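Long-range contacts in putative peptidyl-arginine deiminase family protein (Campylobacter jejuni subsp. jejuni serotype O:2, PDB 6B10), which probably hydrolyses agmatine to N-carbamoylputrescine, an agmatine deiminase step in polyamine (putrescine) biosynthesis: residues F54-L59 / N75-K80; R213-N218 / F273-N278. One frame throughout, in Å; residues are numbered along the deposited sequence.

Contact 1. Residues F54-L59 / N75-K80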
# COMPACT_ATOMS: atom_id res chain seq x y z
N PHE A 54 4.07 -6.10 -16.54
CA PHE A 54 3.62 -7.27 -15.79
C PHE A 54 2.11 -7.43 -15.62
O PHE A 54 1.62 -8.55 -15.51
CB PHE A 54 4.29 -7.27 -14.42
CG PHE A 54 5.76 -7.54 -14.47
CD1 PHE A 54 6.23 -8.84 -14.50
CD2 PHE A 54 6.67 -6.48 -14.51
CE1 PHE A 54 7.59 -9.09 -14.56
CE2 PHE A 54 8.02 -6.73 -14.56
CZ PHE A 54 8.48 -8.03 -14.59
N GLN A 55 1.37 -6.33 -15.57
CA GLN A 55 -0.09 -6.40 -15.48
C GLN A 55 -0.71 -5.09 -15.91
O GLN A 55 -0.02 -4.08 -16.04
CB GLN A 55 -0.54 -6.76 -14.05
CG GLN A 55 -0.34 -5.66 -13.02
CD GLN A 55 -0.65 -6.10 -11.59
OE1 GLN A 55 -0.29 -7.20 -11.17
NE2 GLN A 55 -1.32 -5.24 -10.84
N LYS A 56 -2.02 -5.10 -16.12
CA LYS A 56 -2.70 -3.88 -16.54
C LYS A 56 -2.61 -2.81 -15.47
O LYS A 56 -2.53 -3.10 -14.28
CB LYS A 56 -4.17 -4.14 -16.87
CG LYS A 56 -4.38 -4.93 -18.14
CD LYS A 56 -5.87 -5.19 -18.36
CE LYS A 56 -6.38 -6.33 -17.51
NZ LYS A 56 -7.86 -6.38 -17.54
N VAL A 57 -2.61 -1.56 -15.92
CA VAL A 57 -2.58 -0.41 -15.04
C VAL A 57 -3.78 0.46 -15.40
O VAL A 57 -4.08 0.67 -16.58
CB VAL A 57 -1.28 0.40 -15.25
CG1 VAL A 57 -1.29 1.68 -14.42
CG2 VAL A 57 -0.06 -0.45 -14.89
N LEU A 58 -4.46 0.97 -14.37
CA LEU A 58 -5.56 1.91 -14.54
C LEU A 58 -5.18 3.25 -13.92
O LEU A 58 -4.85 3.32 -12.73
CB LEU A 58 -6.83 1.38 -13.88
CG LEU A 58 -8.07 2.29 -13.98
CD1 LEU A 58 -8.44 2.56 -15.43
CD2 LEU A 58 -9.25 1.67 -13.25
N LEU A 59 -5.22 4.31 -14.72
CA LEU A 59 -4.89 5.66 -14.25
C LEU A 59 -6.15 6.50 -14.17
O LEU A 59 -6.90 6.59 -15.14
CB LEU A 59 -3.90 6.32 -15.20
CG LEU A 59 -2.58 5.58 -15.46
CD1 LEU A 59 -1.78 6.31 -16.53
CD2 LEU A 59 -1.77 5.43 -14.19
N ASN A 75 -0.92 -1.86 -22.18
CA ASN A 75 -1.62 -2.28 -20.96
C ASN A 75 -1.93 -1.16 -19.97
O ASN A 75 -1.96 -1.39 -18.77
CB ASN A 75 -0.83 -3.37 -20.25
CG ASN A 75 -0.56 -4.55 -21.14
OD1 ASN A 75 0.57 -4.78 -21.56
ND2 ASN A 75 -1.61 -5.30 -21.45
N VAL A 76 -2.18 0.04 -20.48
CA VAL A 76 -2.57 1.15 -19.62
C VAL A 76 -3.96 1.62 -20.03
O VAL A 76 -4.20 1.94 -21.19
CB VAL A 76 -1.55 2.30 -19.66
CG1 VAL A 76 -2.00 3.44 -18.76
CG2 VAL A 76 -0.19 1.80 -19.21
N GLU A 77 -4.88 1.63 -19.07
CA GLU A 77 -6.23 2.13 -19.30
C GLU A 77 -6.42 3.42 -18.53
O GLU A 77 -5.63 3.74 -17.64
CB GLU A 77 -7.28 1.09 -18.87
CG GLU A 77 -7.27 -0.14 -19.76
CD GLU A 77 -8.16 -1.25 -19.25
OE1 GLU A 77 -9.04 -0.98 -18.40
OE2 GLU A 77 -7.97 -2.39 -19.71
N PHE A 78 -7.46 4.15 -18.90
CA PHE A 78 -7.72 5.47 -18.34
C PHE A 78 -9.17 5.57 -17.93
O PHE A 78 -10.03 4.93 -18.52
CB PHE A 78 -7.38 6.55 -19.37
CG PHE A 78 -6.08 6.32 -20.09
CD1 PHE A 78 -4.87 6.62 -19.47
CD2 PHE A 78 -6.06 5.78 -21.37
CE1 PHE A 78 -3.67 6.40 -20.12
CE2 PHE A 78 -4.86 5.55 -22.02
CZ PHE A 78 -3.66 5.87 -21.40
N PHE A 79 -9.44 6.38 -16.91
CA PHE A 79 -10.79 6.58 -16.41
C PHE A 79 -10.98 8.03 -15.96
O PHE A 79 -10.37 8.46 -14.98
CB PHE A 79 -11.08 5.63 -15.25
CG PHE A 79 -12.43 5.84 -14.63
CD1 PHE A 79 -13.59 5.45 -15.30
CD2 PHE A 79 -12.56 6.45 -13.39
CE1 PHE A 79 -14.84 5.64 -14.73
CE2 PHE A 79 -13.80 6.64 -12.82
CZ PHE A 79 -14.94 6.24 -13.49
N LYS A 80 -11.82 8.77 -16.68
CA LYS A 80 -12.09 10.16 -16.37
C LYS A 80 -12.86 10.27 -15.06
O LYS A 80 -13.91 9.64 -14.89
CB LYS A 80 -12.88 10.83 -17.49

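Contact 2. Residues R213-N218 / F273-N278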
# COMPACT_ATOMS: atom_id res chain seq x y z
N ARG A 213 5.89 -5.35 6.60
CA ARG A 213 5.07 -5.94 5.55
C ARG A 213 5.33 -7.44 5.47
O ARG A 213 6.48 -7.86 5.53
CB ARG A 213 5.46 -5.37 4.18
CG ARG A 213 5.43 -3.86 4.01
CD ARG A 213 4.02 -3.31 3.87
NE ARG A 213 3.31 -3.90 2.74
CZ ARG A 213 3.44 -3.53 1.46
NH1 ARG A 213 4.26 -2.55 1.10
NH2 ARG A 213 2.75 -4.16 0.53
N PHE A 214 4.28 -8.24 5.31
CA PHE A 214 4.47 -9.62 4.90
C PHE A 214 4.95 -9.67 3.45
O PHE A 214 4.42 -8.94 2.59
CB PHE A 214 3.18 -10.43 5.01
CG PHE A 214 2.75 -10.70 6.42
CD1 PHE A 214 3.40 -11.67 7.17
CD2 PHE A 214 1.71 -9.99 7.00
CE1 PHE A 214 3.01 -11.93 8.47
CE2 PHE A 214 1.31 -10.24 8.30
CZ PHE A 214 1.97 -11.22 9.03
N ILE A 215 5.93 -10.53 3.19
CA ILE A 215 6.38 -10.79 1.83
C ILE A 215 6.06 -12.22 1.38
O ILE A 215 6.06 -12.51 0.18
CB ILE A 215 7.88 -10.49 1.65
CG1 ILE A 215 8.74 -11.36 2.55
CG2 ILE A 215 8.13 -9.02 1.92
CD1 ILE A 215 10.23 -11.16 2.34
N ASP A 216 5.85 -13.12 2.34
CA ASP A 216 5.15 -14.38 2.09
C ASP A 216 4.41 -14.75 3.37
O ASP A 216 4.43 -13.99 4.34
CB ASP A 216 6.10 -15.47 1.56
CG ASP A 216 7.17 -15.90 2.56
OD1 ASP A 216 6.94 -15.94 3.79
OD2 ASP A 216 8.27 -16.24 2.10
N LYS A 217 3.72 -15.89 3.37
CA LYS A 217 2.88 -16.26 4.51
C LYS A 217 3.67 -16.44 5.81
O LYS A 217 3.10 -16.34 6.89
CB LYS A 217 2.09 -17.55 4.23
CG LYS A 217 2.92 -18.83 4.24
CD LYS A 217 2.08 -20.02 3.82
CE LYS A 217 2.82 -21.32 4.04
NZ LYS A 217 2.06 -22.48 3.49
N ASN A 218 4.98 -16.68 5.70
CA ASN A 218 5.83 -16.92 6.87
C ASN A 218 6.80 -15.80 7.23
O ASN A 218 7.54 -15.93 8.19
CB ASN A 218 6.64 -18.20 6.66
CG ASN A 218 5.77 -19.42 6.46
OD1 ASN A 218 5.94 -20.15 5.49
ND2 ASN A 218 4.83 -19.63 7.36
N PHE A 273 7.01 -0.90 -0.67
CA PHE A 273 7.02 -1.60 -1.96
C PHE A 273 5.61 -2.04 -2.35
O PHE A 273 4.67 -1.89 -1.58
CB PHE A 273 7.99 -2.80 -1.94
CG PHE A 273 7.88 -3.70 -0.73
CD1 PHE A 273 6.68 -4.35 -0.41
CD2 PHE A 273 8.99 -3.94 0.07
CE1 PHE A 273 6.60 -5.19 0.69
CE2 PHE A 273 8.91 -4.78 1.17
CZ PHE A 273 7.72 -5.41 1.47
N VAL A 274 5.47 -2.57 -3.56
CA VAL A 274 4.18 -3.07 -4.00
C VAL A 274 4.33 -4.35 -4.80
O VAL A 274 5.12 -4.42 -5.73
CB VAL A 274 3.37 -2.00 -4.79
CG1 VAL A 274 4.18 -1.43 -5.94
CG2 VAL A 274 2.06 -2.59 -5.31
N PHE A 275 3.57 -5.38 -4.41
CA PHE A 275 3.53 -6.62 -5.18
C PHE A 275 2.60 -6.44 -6.37
O PHE A 275 1.54 -5.82 -6.26
CB PHE A 275 3.01 -7.77 -4.33
CG PHE A 275 4.05 -8.40 -3.43
CD1 PHE A 275 4.97 -9.30 -3.94
CD2 PHE A 275 4.05 -8.12 -2.07
CE1 PHE A 275 5.91 -9.90 -3.11
CE2 PHE A 275 4.98 -8.72 -1.23
CZ PHE A 275 5.91 -9.61 -1.75
N ILE A 276 3.03 -6.99 -7.50
CA ILE A 276 2.22 -7.11 -8.71
C ILE A 276 2.51 -8.47 -9.29
O ILE A 276 3.36 -9.21 -8.77
CB ILE A 276 2.54 -6.00 -9.72
CG1 ILE A 276 4.03 -6.01 -10.08
CG2 ILE A 276 2.12 -4.64 -9.16
CD1 ILE A 276 4.37 -5.19 -11.31
N ASN A 277 1.83 -8.83 -10.37
CA ASN A 277 2.01 -10.17 -10.93
C ASN A 277 3.47 -10.41 -11.33
O ASN A 277 4.02 -9.67 -12.14
CB ASN A 277 1.09 -10.37 -12.13
CG ASN A 277 -0.37 -10.35 -11.73
OD1 ASN A 277 -0.71 -10.47 -10.55
ND2 ASN A 277 -1.25 -10.20 -12.71
N ASN A 278 4.08 -11.42 -10.71
CA ASN A 278 5.45 -11.84 -11.01
C ASN A 278 6.53 -10.83 -10.64
O ASN A 278 7.69 -11.01 -11.02
CB ASN A 278 5.58 -12.24 -12.49
CG ASN A 278 4.66 -13.36 -12.87
OD1 ASN A 278 3.73 -13.18 -13.66
ND2 ASN A 278 4.88 -14.53 -12.29

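Contact 1. Residues F54-L59 / N75-K80
L59 leans across V76 and reaches F78. L59 CD1 lies 3.6 Å from V76 CG1, and the two side chains cross at a slant. Beside F78 it runs side by side, pointing the same way, with L59 CD1 4.1 Å from F78 CE1. V57 shares this face with L59, V76 and F78, and helix 37-52 packs on it through V48 and V51. L58 and E77 point to the other face. In L58, chi1 (180°) sets CG anti to the backbone N, and the turn at chi2 (59°) then brings CD1 to the neighbouring strand. L58 CD1 meets E77 CB at 3.9 Å and F79 CB at 4.1 Å. L128 of helix 120-133 covers L58 and F79.

The two strands are parallel and belong to a beta-alpha-beta unit, with helix 64-67 in the connection. Strand 76-80 is the outermost on this side of its sheet. Four backbone hydrogen bonds join the pair: V57 N to N75 O, E77 N to V57 O, L59 N to E77 O and F79 N to L59 O. The E77 N to V57 O bond is 2.8 Å and almost straight (176°).

K56 and E77 slant past each other, with K56 CD 3.8 Å from E77 OE2. The charged ends stay apart, K56 NZ lying 4.5 Å from E77 OE2. Each has its own salt bridge: K56 NZ with E20, E77 OE1 with K132.

Contact 2. Residues R213-N218 / F273-N278
The guanidinium of R213 has the ring of F273 over one face, with F273 CE1 offset toward the rim of the group. The two planes are 40° apart, a tilted packing and not a parallel stack. At the guanidinium edge, in its plane, sits F273 O. R213 NH1 donates to F273 O at 2.8 Å, and the bond is nearly straight (174°). Thus F273 meets both a face and the edge of the arginine. The bends of R213 at chi2 and chi3 fold the chain back alongside F273, the two side chains sliding past each other in opposite directions. R213 CB also touches the ring, 3.5 Å from F273 CZ.

I215 extends the apolar packing. I215 CG2 lies 3.7 Å from F273 CZ, and the two side chains cross at about a right angle. The ring of F275 has F214 O at its edge, near the ring plane, 3.9 Å from F275 CE2. I215 O approaches F275 CZ obliquely, at 3.5 Å.

The contact brings together the edge strands of two separate sheets, consistent with the pentein propeller of this deiminase family. The arginine is buried, with a partner on each of its three nitrogens: NE pairs with D150, NH2 with E15, and NH1 also reaches A271 O. Two carboxylates beside it would be expected to keep the guanidinium charged, while these bonds fix its rotation.

In the fold
From the N terminus, contact 1 comes first. It closes a short loop, with 15 residues between 54-59 and 75-80. Contact 2 opens much later and closes a longer one, with 54 residues between 213-218 and 273-278. The loops are in series and neither nest nor cross. Contact 1 lies within one sheet, toward the outside of the chain, while contact 2 bridges two sheets nearer its centre. The centres are about 21 Å apart, yet the contacts touch. Q55 OE1 probably accepts a hydrogen bond from N277 N, and F54 packs on I276. Segment 273-278 thus meets strand 212-216 through contact 2 and the lead-in to strand 56-61 through Q55 and F54.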